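Benzoylformate decarboxylase (Mycobacterium smegmatis, PDB 4Q9D) belongs to the thiamine diphosphate-dependent enzyme family and holds a magnesium ion in its C-terminal cofactor-binding domain. Local coordinates at residues G403-G408 with D434-Y439; N461-I466 with G481-G486. One frame throughout, in Å; residues are numbered along the deposited sequence.

Both contacts lie within the C-terminal thiamine diphosphate-binding domain, their centres about 13 Å apart, and they follow in series along the chain: contact 1 closes before contact 2 opens. Segments 403-408, 434-439 and 461-466 come after strands 397-399, 428-433 and 454-460 of one parallel sheet, in which the last two strands are neighbours. One magnesium ion joins the contacts, since Asp434 comes from contact 1 and Asn461 and Glu463 from contact 2. A probable hydrogen bond from Gly462 N to Asp434 OD2 (2.9 Å) ties them further. Both also touch the second subunit, so the metal site lies close to a subunit interface.

Contact 1 (G403-G408 with D434-Y439); sequences GGIGWG and DGSFQY. With MG (magnesium ion), chain F; FMT (formic acid), chain H.
Ile405 lies across the ring of Tyr439 where the loop leading into helix 408-421 meets the short helix 434-439, whose Asp434 and Gly435 belong to the GDG...N cofactor motif of thiamine diphosphate enzymes. The contact across the two segments is mainly apolar. Ile405 CG1 stands 3.8 Å from the centroid of the Tyr439 ring and 22° off its normal, a CH-pi contact displaced toward the rim. With chi1 at 59°, CG1 sits between the backbone N and the carbonyl carbon, and CD1 extends from it to within 3.3 Å of Tyr439 CE2. CG2, on the other branch, packs beside the hydroxyl of Ser436. The Gly406 backbone packs against the Tyr439 side chain, CA lying 3.5 Å from Tyr439 CB. Ile405 is probably the counterpart of the bulky apolar residue that supports the bent cofactor in relatives.

Gly406 N hydrogen-bonds to Glu377, and Tyr439 OH to Asn26 of the second subunit.

Ligand and metal binding occupy the helix side. One oxygen of formic acid, O1, is gripped twice by Ser436, from N at 2.9 Å and from OG at 2.7 Å, while O2 accepts a bond from Gly435 N and also ligates the magnesium ion. The formic acid, probably from the crystallisation liquor, thus probably marks where a cofactor phosphate would sit. Asp434 OD1 coordinates the metal at 2.3 Å, while OD2 is held by a salt bridge to Arg460 and a hydrogen bond from Gly462 N; together these fix the rotation of the carboxylate. Within the helix, Gln438 NE2 donates to Asp434 O at 3.0 Å, with an N-H...O angle of 159° and the donor in the carbonyl plane.

Contact 2 (N461-I466 with G481-G486); sequences NGEYAI and GLQLPG. With MG (magnesium ion), chain F.
Leu484 packs over the ring of Tyr464 where two parts of the long loop between strand 454-460 and helix 489-495 run roughly antiparallel. The tight part is a single beta bridge: Glu463 and Gln483 form a non-hydrogen-bonded pair with CA atoms 4.4 Å apart. Bonds flank it on either side, Leu484 N to Gly462 O at 2.8 Å and Tyr464 N to Leu482 O at 2.8 Å. The latter lies in the carbonyl plane, whereas Leu484 N approaches 53° out of the plane of the Gly462 carbonyl. Leu484 CD1 stands 4.1 Å from the Tyr464 ring centroid, only 6° off the normal, a centred CH-pi contact. Leu484 CG, anti to its carbonyl carbon and beside N, carries the methyls over and along the ring. Gly481 O meets the ring edge, and the hydroxyl bonds to Asn26 of the second subunit.

The looser side carries the Glu463 and Gln483 side chains. They run alongside each other with OE1 and NE2 3.9 Å apart, their flat ends turned 78° against one another. A water lies within hydrogen-bonding distance of Glu463 OE1 and Gln483 OE1. Farther along, poorly ordered Ile466 touches Leu482 through methyl groups.

Magnesium is bound by Asn461 OD1 at 2.2 Å and by Glu463 O at 2.2 Å. Coordination therefore draws on the backbone of Glu463 rather than its carboxylate, and the bridge probably helps to position that carbonyl.

Contact 1 (G403-G408 with D434-Y439)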
loop_
_atom_site.group_PDB
_atom_site.type_symbol
_atom_site.label_atom_id
_atom_site.label_comp_id
_atom_site.label_asym_id
_atom_site.label_seq_id
_atom_site.Cartn_x
_atom_site.Cartn_y
_atom_site.Cartn_z
ATOM N N GLY B 403 -12.046 -7.098 19.352
ATOM C CA GLY B 403 -11.412 -7.167 20.665
ATOM C C GLY B 403 -10.948 -5.791 21.139
ATOM O O GLY B 403 -10.646 -5.603 22.314
ATOM N N GLY B 404 -10.902 -4.801 20.248
ATOM C CA GLY B 404 -10.564 -3.451 20.718
ATOM C C GLY B 404 -11.694 -2.806 21.531
ATOM O O GLY B 404 -12.877 -2.849 21.131
ATOM N N ILE B 405 -11.356 -2.201 22.668
ATOM C CA ILE B 405 -12.383 -1.590 23.514
ATOM C C ILE B 405 -12.687 -0.135 23.110
ATOM O O ILE B 405 -12.047 0.421 22.208
ATOM C CB ILE B 405 -12.054 -1.728 25.030
ATOM C CG1 ILE B 405 -10.718 -1.066 25.347
ATOM C CG2 ILE B 405 -11.971 -3.199 25.395
ATOM C CD1 ILE B 405 -10.257 -1.251 26.802
ATOM N N GLY B 406 -13.683 0.460 23.765
ATOM C CA GLY B 406 -14.280 1.680 23.257
ATOM C C GLY B 406 -15.282 1.412 22.144
ATOM O O GLY B 406 -15.719 2.341 21.455
ATOM N N TRP B 407 -15.651 0.149 21.943
ATOM C CA TRP B 407 -16.654 -0.166 20.913
ATOM C C TRP B 407 -18.077 -0.198 21.498
ATOM O O TRP B 407 -19.032 0.312 20.903
ATOM C CB TRP B 407 -16.337 -1.516 20.223
ATOM C CG TRP B 407 -17.286 -1.841 19.104
ATOM C CD1 TRP B 407 -17.192 -1.410 17.803
ATOM C CD2 TRP B 407 -18.488 -2.642 19.175
ATOM N NE1 TRP B 407 -18.245 -1.901 17.064
ATOM C CE2 TRP B 407 -19.059 -2.656 17.875
ATOM C CE3 TRP B 407 -19.130 -3.361 20.206
ATOM C CZ2 TRP B 407 -20.246 -3.365 17.569
ATOM C CZ3 TRP B 407 -20.312 -4.056 19.915
ATOM C CH2 TRP B 407 -20.860 -4.052 18.604
ATOM N N GLY B 408 -18.227 -0.822 22.663
ATOM C CA GLY B 408 -19.567 -1.158 23.144
ATOM C C GLY B 408 -20.448 0.033 23.471
ATOM O O GLY B 408 -21.670 -0.001 23.276
ATOM N N ASP B 434 -14.749 0.169 33.695
ATOM C CA ASP B 434 -14.522 1.609 33.837
ATOM C C ASP B 434 -13.446 2.122 32.881
ATOM O O ASP B 434 -13.533 3.250 32.415
ATOM C CB ASP B 434 -14.254 2.049 35.314
ATOM C CG ASP B 434 -13.180 1.209 36.023
ATOM O OD1 ASP B 434 -12.763 0.160 35.519
ATOM O OD2 ASP B 434 -12.754 1.589 37.119
ATOM N N GLY B 435 -12.424 1.313 32.608
ATOM C CA GLY B 435 -11.412 1.696 31.627
ATOM C C GLY B 435 -12.010 1.764 30.220
ATOM O O GLY B 435 -11.833 2.749 29.495
ATOM N N SER B 436 -12.716 0.707 29.840
ATOM C CA SER B 436 -13.403 0.637 28.562
ATOM C C SER B 436 -14.368 1.781 28.367
ATOM O O SER B 436 -14.468 2.329 27.270
ATOM C CB SER B 436 -14.172 -0.689 28.435
ATOM O OG SER B 436 -13.243 -1.775 28.413
ATOM N N PHE B 437 -15.080 2.141 29.432
ATOM C CA PHE B 437 -16.048 3.233 29.368
ATOM C C PHE B 437 -15.421 4.566 28.932
ATOM O O PHE B 437 -16.086 5.363 28.283
ATOM C CB PHE B 437 -16.750 3.429 30.716
ATOM C CG PHE B 437 -18.044 4.190 30.619
ATOM C CD1 PHE B 437 -19.150 3.635 29.965
ATOM C CD2 PHE B 437 -18.172 5.447 31.200
ATOM C CE1 PHE B 437 -20.360 4.342 29.876
ATOM C CE2 PHE B 437 -19.368 6.159 31.104
ATOM C CZ PHE B 437 -20.456 5.612 30.431
ATOM N N GLN B 438 -14.158 4.808 29.279
ATOM C CA GLN B 438 -13.507 6.098 28.956
ATOM C C GLN B 438 -13.169 6.324 27.487
ATOM O O GLN B 438 -13.147 7.479 27.038
ATOM C CB GLN B 438 -12.204 6.274 29.742
ATOM C CG GLN B 438 -12.344 5.981 31.214
ATOM C CD GLN B 438 -13.438 6.787 31.866
ATOM O OE1 GLN B 438 -13.481 8.018 31.736
ATOM N NE2 GLN B 438 -14.334 6.102 32.588
ATOM N N TYR B 439 -12.858 5.253 26.752
ATOM C CA TYR B 439 -12.371 5.382 25.362
ATOM C C TYR B 439 -13.289 6.193 24.475
ATOM O O TYR B 439 -12.829 7.046 23.718
ATOM C CB TYR B 439 -12.108 4.014 24.677
ATOM C CG TYR B 439 -10.873 3.296 25.179
ATOM C CD1 TYR B 439 -9.713 3.225 24.418
ATOM C CD2 TYR B 439 -10.893 2.644 26.406
ATOM C CE1 TYR B 439 -8.579 2.536 24.903
ATOM C CE2 TYR B 439 -9.791 1.972 26.891
ATOM C CZ TYR B 439 -8.640 1.933 26.153
ATOM O OH TYR B 439 -7.575 1.239 26.684
HETATM MG MG MG F . -11.889 -1.976 35.500
HETATM C C FMT H . -12.071 -2.411 32.046
HETATM O O1 FMT H . -12.411 -2.006 30.940
HETATM O O2 FMT H . -11.724 -1.658 32.947
HETATM O O HOH W 1 -14.155 -2.806 35.583
#

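Contact 2 (N461-I466 with G481-G486)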
loop_
_atom_site.group_PDB
_atom_site.type_symbol
_atom_site.label_atom_id
_atom_site.label_comp_id
_atom_site.label_asym_id
_atom_site.label_seq_id
_atom_site.Cartn_x
_atom_site.Cartn_y
_atom_site.Cartn_z
ATOM N N ASN B 461 -13.857 -0.661 39.215
ATOM C CA ASN B 461 -12.908 -1.254 40.147
ATOM C C ASN B 461 -11.554 -0.539 40.180
ATOM O O ASN B 461 -10.629 -1.011 40.838
ATOM C CB ASN B 461 -12.717 -2.761 39.869
ATOM C CG ASN B 461 -12.223 -3.040 38.459
ATOM O OD1 ASN B 461 -11.813 -2.132 37.737
ATOM N ND2 ASN B 461 -12.246 -4.300 38.065
ATOM N N GLY B 462 -11.427 0.584 39.471
ATOM C CA GLY B 462 -10.213 1.401 39.557
ATOM C C GLY B 462 -9.017 0.889 38.746
ATOM O O GLY B 462 -7.878 1.340 38.937
ATOM N N GLU B 463 -9.249 -0.048 37.826
ATOM C CA GLU B 463 -8.126 -0.607 37.050
ATOM C C GLU B 463 -8.530 -1.218 35.724
ATOM O O GLU B 463 -9.684 -1.604 35.527
ATOM C CB GLU B 463 -7.398 -1.691 37.862
ATOM C CG GLU B 463 -8.327 -2.760 38.369
ATOM C CD GLU B 463 -7.629 -3.766 39.290
ATOM O OE1 GLU B 463 -6.729 -3.377 40.074
ATOM O OE2 GLU B 463 -7.993 -4.954 39.216
ATOM N N TYR B 464 -7.560 -1.353 34.824
ATOM C CA TYR B 464 -7.823 -2.058 33.584
ATOM C C TYR B 464 -7.832 -3.572 33.782
ATOM O O TYR B 464 -7.103 -4.097 34.610
ATOM C CB TYR B 464 -6.767 -1.711 32.544
ATOM C CG TYR B 464 -6.918 -0.349 31.928
ATOM C CD1 TYR B 464 -8.015 -0.044 31.123
ATOM C CD2 TYR B 464 -5.923 0.604 32.075
ATOM C CE1 TYR B 464 -8.122 1.195 30.491
ATOM C CE2 TYR B 464 -6.021 1.834 31.459
ATOM C CZ TYR B 464 -7.124 2.132 30.677
ATOM O OH TYR B 464 -7.218 3.368 30.086
ATOM N N ALA B 465 -8.640 -4.259 32.978
ATOM C CA ALA B 465 -8.662 -5.713 32.939
ATOM C C ALA B 465 -7.446 -6.246 32.180
ATOM O O ALA B 465 -7.406 -6.223 30.950
ATOM C CB ALA B 465 -9.949 -6.191 32.292
ATOM N N ILE B 466 -6.459 -6.727 32.929
ATOM C CA ILE B 466 -5.185 -7.176 32.364
ATOM C C ILE B 466 -5.284 -8.551 31.680
ATOM O O ILE B 466 -5.960 -9.464 32.166
ATOM C CB ILE B 466 -4.073 -7.177 33.458
ATOM C CG1 ILE B 466 -2.734 -7.672 32.896
ATOM C CG2 ILE B 466 -4.515 -7.984 34.689
ATOM C CD1 ILE B 466 -1.607 -7.708 33.933
ATOM N N GLY B 481 0.682 1.739 34.020
ATOM C CA GLY B 481 -0.540 2.147 33.353
ATOM C C GLY B 481 -1.794 1.310 33.524
ATOM O O GLY B 481 -2.674 1.372 32.673
ATOM N N LEU B 482 -1.901 0.552 34.613
ATOM C CA LEU B 482 -3.091 -0.271 34.833
ATOM C C LEU B 482 -4.149 0.377 35.728
ATOM O O LEU B 482 -5.313 -0.016 35.691
ATOM C CB LEU B 482 -2.709 -1.651 35.400
ATOM C CG LEU B 482 -1.829 -2.482 34.459
ATOM C CD1 LEU B 482 -1.547 -3.865 35.044
ATOM C CD2 LEU B 482 -2.435 -2.577 33.059
ATOM N N GLN B 483 -3.741 1.356 36.532
ATOM C CA GLN B 483 -4.613 1.929 37.559
ATOM C C GLN B 483 -5.374 3.131 37.003
ATOM O O GLN B 483 -4.813 3.890 36.222
ATOM C CB GLN B 483 -3.754 2.377 38.751
ATOM C CG GLN B 483 -2.962 1.226 39.415
ATOM C CD GLN B 483 -3.884 0.116 39.907
ATOM O OE1 GLN B 483 -4.890 0.379 40.580
ATOM N NE2 GLN B 483 -3.557 -1.129 39.563
ATOM N N LEU B 484 -6.619 3.313 37.440
ATOM C CA LEU B 484 -7.492 4.414 37.009
ATOM C C LEU B 484 -8.063 5.183 38.192
ATOM O O LEU B 484 -9.284 5.189 38.384
ATOM C CB LEU B 484 -8.673 3.860 36.177
ATOM C CG LEU B 484 -8.236 3.098 34.929
ATOM C CD1 LEU B 484 -9.359 2.286 34.326
ATOM C CD2 LEU B 484 -7.682 4.079 33.923
ATOM N N PRO B 485 -7.193 5.807 39.010
ATOM C CA PRO B 485 -7.730 6.566 40.146
ATOM C C PRO B 485 -8.331 7.878 39.648
ATOM O O PRO B 485 -8.063 8.273 38.519
ATOM C CB PRO B 485 -6.477 6.866 40.995
ATOM C CG PRO B 485 -5.363 6.959 39.949
ATOM C CD PRO B 485 -5.716 5.872 38.931
ATOM N N GLY B 486 -9.129 8.544 40.475
ATOM C CA GLY B 486 -9.483 9.931 40.226
ATOM C C GLY B 486 -10.468 10.145 39.084
ATOM O O GLY B 486 -10.285 11.029 38.258
HETATM MG MG MG F . -11.889 -1.976 35.500
HETATM O O HOH W 2 -7.577 -0.805 41.769
HETATM O O HOH W 1 -14.155 -2.806 35.583
#